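Acetyltransferase, GNAT family (Streptococcus pneumoniae, PDB 2I79) binds acetyl coenzyme A and probably transfers its acetyl group to an amino group of an acceptor substrate, as GNAT-family enzymes do. Local coordinates at residues Glu4-Glu9 with Leu63-Gly68; Ala20-Val25 with Ala71-Ile76. One frame throughout, in Å; residues are numbered along the deposited sequence.

Contact 1 (Glu4-Glu9 with Leu63-Gly68)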
loop_
_atom_site.group_PDB
_atom_site.type_symbol
_atom_site.label_atom_id
_atom_site.label_comp_id
_atom_site.label_asym_id
_atom_site.label_seq_id
_atom_site.Cartn_x
_atom_site.Cartn_y
_atom_site.Cartn_z
ATOM N N GLU A 4 -22.289 17.638 21.781
ATOM C CA GLU A 4 -23.095 17.117 20.728
ATOM C C GLU A 4 -22.210 16.249 19.829
ATOM O O GLU A 4 -21.133 16.680 19.416
ATOM C CB GLU A 4 -23.660 18.307 19.983
ATOM C CG GLU A 4 -24.653 17.974 18.926
ATOM C CD GLU A 4 -25.345 19.238 18.421
ATOM O OE1 GLU A 4 -24.701 20.330 18.491
ATOM O OE2 GLU A 4 -26.528 19.129 17.987
ATOM N N LEU A 5 -22.656 15.026 19.545
ATOM C CA LEU A 5 -21.891 14.065 18.717
ATOM C C LEU A 5 -22.683 13.636 17.492
ATOM O O LEU A 5 -23.829 13.251 17.620
ATOM C CB LEU A 5 -21.524 12.813 19.526
ATOM C CG LEU A 5 -20.704 11.713 18.816
ATOM C CD1 LEU A 5 -19.357 12.257 18.285
ATOM C CD2 LEU A 5 -20.432 10.506 19.706
ATOM N N LEU A 6 -22.070 13.681 16.315
ATOM C CA LEU A 6 -22.611 12.971 15.137
ATOM C C LEU A 6 -21.523 12.083 14.515
ATOM O O LEU A 6 -20.408 12.533 14.282
ATOM C CB LEU A 6 -23.182 13.962 14.081
ATOM C CG LEU A 6 -23.595 13.383 12.706
ATOM C CD1 LEU A 6 -24.803 12.428 12.793
ATOM C CD2 LEU A 6 -23.907 14.503 11.750
ATOM N N ILE A 7 -21.843 10.817 14.277
ATOM C CA ILE A 7 -20.996 9.951 13.462
ATOM C C ILE A 7 -21.792 9.539 12.237
ATOM O O ILE A 7 -22.929 9.050 12.355
ATOM C CB ILE A 7 -20.499 8.728 14.213
ATOM C CG1 ILE A 7 -19.553 9.186 15.331
ATOM C CG2 ILE A 7 -19.785 7.777 13.242
ATOM C CD1 ILE A 7 -18.989 8.071 16.212
ATOM N N ARG A 8 -21.208 9.780 11.064
ATOM C CA ARG A 8 -21.825 9.387 9.785
ATOM C C ARG A 8 -20.816 9.351 8.639
ATOM O O ARG A 8 -19.738 9.952 8.717
ATOM C CB ARG A 8 -22.948 10.361 9.387
ATOM C CG ARG A 8 -22.495 11.787 9.133
ATOM C CD ARG A 8 -23.492 12.563 8.273
ATOM N NE ARG A 8 -23.173 13.992 8.201
ATOM C CZ ARG A 8 -22.225 14.523 7.434
ATOM N NH1 ARG A 8 -21.491 13.758 6.634
ATOM N NH2 ARG A 8 -22.023 15.832 7.443
ATOM N N GLU A 9 -21.225 8.714 7.552
ATOM C CA GLU A 9 -20.426 8.675 6.322
ATOM C C GLU A 9 -20.167 10.079 5.798
ATOM O O GLU A 9 -21.068 10.919 5.823
ATOM C CB GLU A 9 -21.144 7.839 5.257
ATOM C CG GLU A 9 -20.286 7.514 4.070
ATOM C CD GLU A 9 -20.862 6.388 3.173
ATOM O OE1 GLU A 9 -21.895 5.756 3.523
ATOM O OE2 GLU A 9 -20.245 6.125 2.120
ATOM N N LEU A 63 -16.969 10.116 9.464
ATOM C CA LEU A 63 -16.605 11.314 10.187
ATOM C C LEU A 63 -17.302 11.380 11.560
ATOM O O LEU A 63 -18.458 10.959 11.698
ATOM C CB LEU A 63 -17.019 12.533 9.362
ATOM C CG LEU A 63 -16.496 12.685 7.924
ATOM C CD1 LEU A 63 -17.025 13.960 7.292
ATOM C CD2 LEU A 63 -14.979 12.657 7.876
ATOM N N ALA A 64 -16.603 11.916 12.556
ATOM C CA ALA A 64 -17.199 12.265 13.844
ATOM C C ALA A 64 -17.193 13.776 13.967
ATOM O O ALA A 64 -16.146 14.390 13.878
ATOM C CB ALA A 64 -16.414 11.633 14.990
ATOM N N PHE A 65 -18.381 14.368 14.145
ATOM C CA PHE A 65 -18.528 15.769 14.478
ATOM C C PHE A 65 -18.784 15.888 15.982
ATOM O O PHE A 65 -19.696 15.262 16.527
ATOM C CB PHE A 65 -19.694 16.409 13.707
ATOM C CG PHE A 65 -19.532 16.369 12.206
ATOM C CD1 PHE A 65 -19.057 17.472 11.521
ATOM C CD2 PHE A 65 -19.847 15.212 11.490
ATOM C CE1 PHE A 65 -18.924 17.434 10.132
ATOM C CE2 PHE A 65 -19.705 15.147 10.126
ATOM C CZ PHE A 65 -19.241 16.252 9.432
ATOM N N LEU A 66 -17.951 16.686 16.639
ATOM C CA LEU A 66 -18.147 17.076 18.023
ATOM C C LEU A 66 -18.486 18.551 18.023
ATOM O O LEU A 66 -17.719 19.378 17.494
ATOM C CB LEU A 66 -16.875 16.843 18.810
ATOM C CG LEU A 66 -16.913 16.234 20.188
ATOM C CD1 LEU A 66 -18.036 15.173 20.422
ATOM C CD2 LEU A 66 -15.503 15.638 20.364
ATOM N N ASN A 67 -19.649 18.865 18.594
ATOM C CA ASN A 67 -20.160 20.232 18.605
ATOM C C ASN A 67 -20.151 20.898 17.211
ATOM O O ASN A 67 -19.761 22.055 17.062
ATOM C CB ASN A 67 -19.386 21.028 19.661
ATOM C CG ASN A 67 -19.508 20.389 21.036
ATOM O OD1 ASN A 67 -18.533 20.232 21.776
ATOM N ND2 ASN A 67 -20.705 19.947 21.344
ATOM N N GLY A 68 -20.583 20.141 16.204
ATOM C CA GLY A 68 -20.668 20.656 14.833
ATOM C C GLY A 68 -19.364 20.740 14.046
ATOM O O GLY A 68 -19.384 21.188 12.915
HETATM O O HOH W 1 -21.901 17.732 16.452
#
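Antiparallel pairing of Leu5-Glu9, an outermost strand of the sheet within this chain, with Leu63-Leu66 makes this contact. Leu6 and Phe65 form a hydrogen-bonded pair: Leu6 N gives to Phe65 O (2.9 Å) and Phe65 N to Leu6 O (2.7 Å). Arg8 and Leu63 pair likewise, and beyond the strand end Asn67 N still donates to Glu4 O (2.8 Å).

On one face the side chains are aliphatic: Leu5, Ile7 and Ala64 lie against helix 103-117, while Leu66 packs on Tyr98 and Ala71. Leu5 CD1 meets Leu66 CD1 at 3.8 Å, and small Ala64 sets its CB 4.0 Å from Ile7 CG1.

The other face carries Leu6, Arg8, Leu63 and Phe65. Arg8 CG sits between backbone N and carbonyl carbon (chi1 63°), and its extended chain brings one guanidinium face to the rim of the Phe65 ring, Arg8 NH2 lying 3.4 Å from Phe65 CZ, with the planes 42° apart. Arg8 NH1 also donates to Glu9 O (3.0 Å) and salt-bridges Asp14; together these would limit its rotation. Leu6 CD2 packs beside Phe65 CD2.

Such antiparallel pairing of the first two strands is characteristic of the N-terminal half of the GNAT fold.

Contact 2 (Ala20-Val25 with Ala71-Ile76); sequences AFLNRV and AGIVNI
The aromatic ring of Phe21 meets the backbone at Ala71 and Gly72 and the side chain of Ile73, packing helix 15-26 against strand 69-77. The two segment axes run almost at right angles (99°) and approach to 9.5 Å, so side chains bridge the interval without a hydrogen bond across it.

The tight part lies round Phe21. Its CB points toward the strand, and with CG anti to the backbone N (chi1 174°) the ring reaches Ala71 and Gly72, at the start of 71-76. Phe21 CZ comes 3.5 Å from Ala71 O and 3.7 Å from Gly72 CA, while Phe21 CE2 touches Ile73 CG2 at 3.9 Å. Phenylalanine suits this buried place because it is long enough to span from helix to strand and wholly apolar. Glycine at 72 brings bare backbone against the ring, and the methyl of Ala71 turns away from the helix and touches Leu103. Ile73 projects toward the helix: its CG2 branch meets Phe21 and its CG1 lies 4.3 Å from Leu22 CD2, a looser touch made by the end of the leucine.

Packing gives way to a more open side of the helix where Ala20 is exposed and Asn23 partly so; neither reaches the strand. Arg24, whose CB does point toward the strand, is partly exposed, and its NH2 lies at the edge of the Phe21 ring, in its plane.

Ala71 and Gly72 together face Ala64 in a classic beta bulge. With the Phe21 side chain about 7 Å from bound acetyl coenzyme A, this is helix-on-sheet packing of a GNAT fold, close to its cofactor pocket.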
loop_
_atom_site.group_PDB
_atom_site.type_symbol
_atom_site.label_atom_id
_atom_site.label_comp_id
_atom_site.label_asym_id
_atom_site.label_seq_id
_atom_site.Cartn_x
_atom_site.Cartn_y
_atom_site.Cartn_z
ATOM N N ALA A 20 -9.540 20.750 6.031
ATOM C CA ALA A 20 -9.128 21.586 7.154
ATOM C C ALA A 20 -8.704 20.740 8.365
ATOM O O ALA A 20 -7.631 20.961 8.993
ATOM C CB ALA A 20 -10.262 22.532 7.516
ATOM N N PHE A 21 -9.540 19.751 8.692
ATOM C CA PHE A 21 -9.258 18.840 9.797
ATOM C C PHE A 21 -7.981 18.035 9.561
ATOM O O PHE A 21 -7.166 17.830 10.481
ATOM C CB PHE A 21 -10.445 17.896 10.009
ATOM C CG PHE A 21 -10.177 16.838 11.026
ATOM C CD1 PHE A 21 -10.098 17.165 12.388
ATOM C CD2 PHE A 21 -9.942 15.534 10.642
ATOM C CE1 PHE A 21 -9.818 16.203 13.314
ATOM C CE2 PHE A 21 -9.647 14.573 11.590
ATOM C CZ PHE A 21 -9.597 14.913 12.915
ATOM N N LEU A 22 -7.778 17.565 8.330
ATOM C CA LEU A 22 -6.616 16.711 8.082
ATOM C C LEU A 22 -5.341 17.540 8.139
ATOM O O LEU A 22 -4.340 17.082 8.604
ATOM C CB LEU A 22 -6.756 15.945 6.776
ATOM C CG LEU A 22 -7.778 14.800 6.836
ATOM C CD1 LEU A 22 -8.274 14.427 5.440
ATOM C CD2 LEU A 22 -7.184 13.563 7.574
ATOM N N ASN A 23 -5.414 18.784 7.701
ATOM C CA ASN A 23 -4.288 19.712 7.839
ATOM C C ASN A 23 -3.992 20.012 9.307
ATOM O O ASN A 23 -2.818 20.079 9.716
ATOM C CB ASN A 23 -4.562 21.012 7.078
ATOM C CG ASN A 23 -4.301 20.896 5.591
ATOM O OD1 ASN A 23 -4.965 21.547 4.750
ATOM N ND2 ASN A 23 -3.327 20.090 5.252
ATOM N N ARG A 24 -5.044 20.129 10.097
ATOM C CA ARG A 24 -4.858 20.341 11.546
ATOM C C ARG A 24 -4.121 19.177 12.187
ATOM O O ARG A 24 -3.097 19.375 12.794
ATOM C CB ARG A 24 -6.186 20.598 12.267
ATOM C CG ARG A 24 -6.044 20.644 13.798
ATOM C CD ARG A 24 -7.294 21.189 14.494
ATOM N NE ARG A 24 -8.392 20.200 14.659
ATOM C CZ ARG A 24 -8.796 19.607 15.801
ATOM N NH1 ARG A 24 -8.239 19.830 16.998
ATOM N NH2 ARG A 24 -9.815 18.772 15.744
ATOM N N VAL A 25 -4.615 17.956 12.015
ATOM C CA VAL A 25 -4.015 16.799 12.689
ATOM C C VAL A 25 -2.631 16.445 12.141
ATOM O O VAL A 25 -1.801 15.904 12.838
ATOM C CB VAL A 25 -4.966 15.562 12.679
ATOM C CG1 VAL A 25 -6.241 15.887 13.417
ATOM C CG2 VAL A 25 -5.268 15.102 11.239
ATOM N N ALA A 71 -14.121 16.072 14.456
ATOM C CA ALA A 71 -13.199 15.754 15.524
ATOM C C ALA A 71 -12.335 14.502 15.240
ATOM O O ALA A 71 -11.293 14.316 15.878
ATOM C CB ALA A 71 -13.975 15.571 16.833
ATOM N N GLY A 72 -12.782 13.666 14.294
ATOM C CA GLY A 72 -12.103 12.429 13.962
ATOM C C GLY A 72 -12.554 11.827 12.639
ATOM O O GLY A 72 -13.625 12.148 12.137
ATOM N N ILE A 73 -11.710 10.997 12.046
ATOM C CA ILE A 73 -12.065 10.260 10.835
ATOM C C ILE A 73 -11.544 8.841 10.887
ATOM O O ILE A 73 -10.504 8.576 11.485
ATOM C CB ILE A 73 -11.551 10.945 9.542
ATOM C CG1 ILE A 73 -10.025 10.914 9.441
ATOM C CG2 ILE A 73 -12.082 12.375 9.458
ATOM C CD1 ILE A 73 -9.514 9.837 8.442
ATOM N N VAL A 74 -12.306 7.924 10.310
ATOM C CA VAL A 74 -11.816 6.582 10.033
ATOM C C VAL A 74 -11.998 6.350 8.527
ATOM O O VAL A 74 -13.031 6.673 7.934
ATOM C CB VAL A 74 -12.452 5.463 10.942
ATOM C CG1 VAL A 74 -13.958 5.483 10.919
ATOM C CG2 VAL A 74 -11.923 4.052 10.533
ATOM N N ASN A 75 -10.951 5.817 7.912
ATOM C CA ASN A 75 -10.902 5.613 6.488
ATOM C C ASN A 75 -10.623 4.143 6.212
ATOM O O ASN A 75 -9.680 3.559 6.777
ATOM C CB ASN A 75 -9.780 6.470 5.956
ATOM C CG ASN A 75 -10.060 7.019 4.619
ATOM O OD1 ASN A 75 -9.455 6.598 3.630
ATOM N ND2 ASN A 75 -10.995 7.956 4.551
ATOM N N ILE A 76 -11.466 3.515 5.406
ATOM C CA ILE A 76 -11.095 2.239 4.808
ATOM C C ILE A 76 -10.877 2.417 3.313
ATOM O O ILE A 76 -11.731 2.930 2.594
ATOM C CB ILE A 76 -12.110 1.141 5.034
ATOM C CG1 ILE A 76 -12.327 0.916 6.533
ATOM C CG2 ILE A 76 -11.626 -0.124 4.340
ATOM C CD1 ILE A 76 -13.470 -0.022 6.830
#

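In the fold
From the N terminus the chain lays down strand 5-9, then helix 15-26, and only after helix 43-55 enters strands 60-66 and 69-77. Contact 1 closes the long loop from the first strand to 63-68; contact 2 closes that from the helix to 71-76. Their segments alternate along the chain, so the two closures cross rather than nest. They join in the sheet, where 60-66 and 69-77 are antiparallel neighbours: Ala64 O lies 2.7 Å from Ala71 N, a probable hydrogen bond, and Leu63 packs on Ile73. Contact 1 thus ties an outermost strand to the sheet, and contact 2 fixes the first helix over one face.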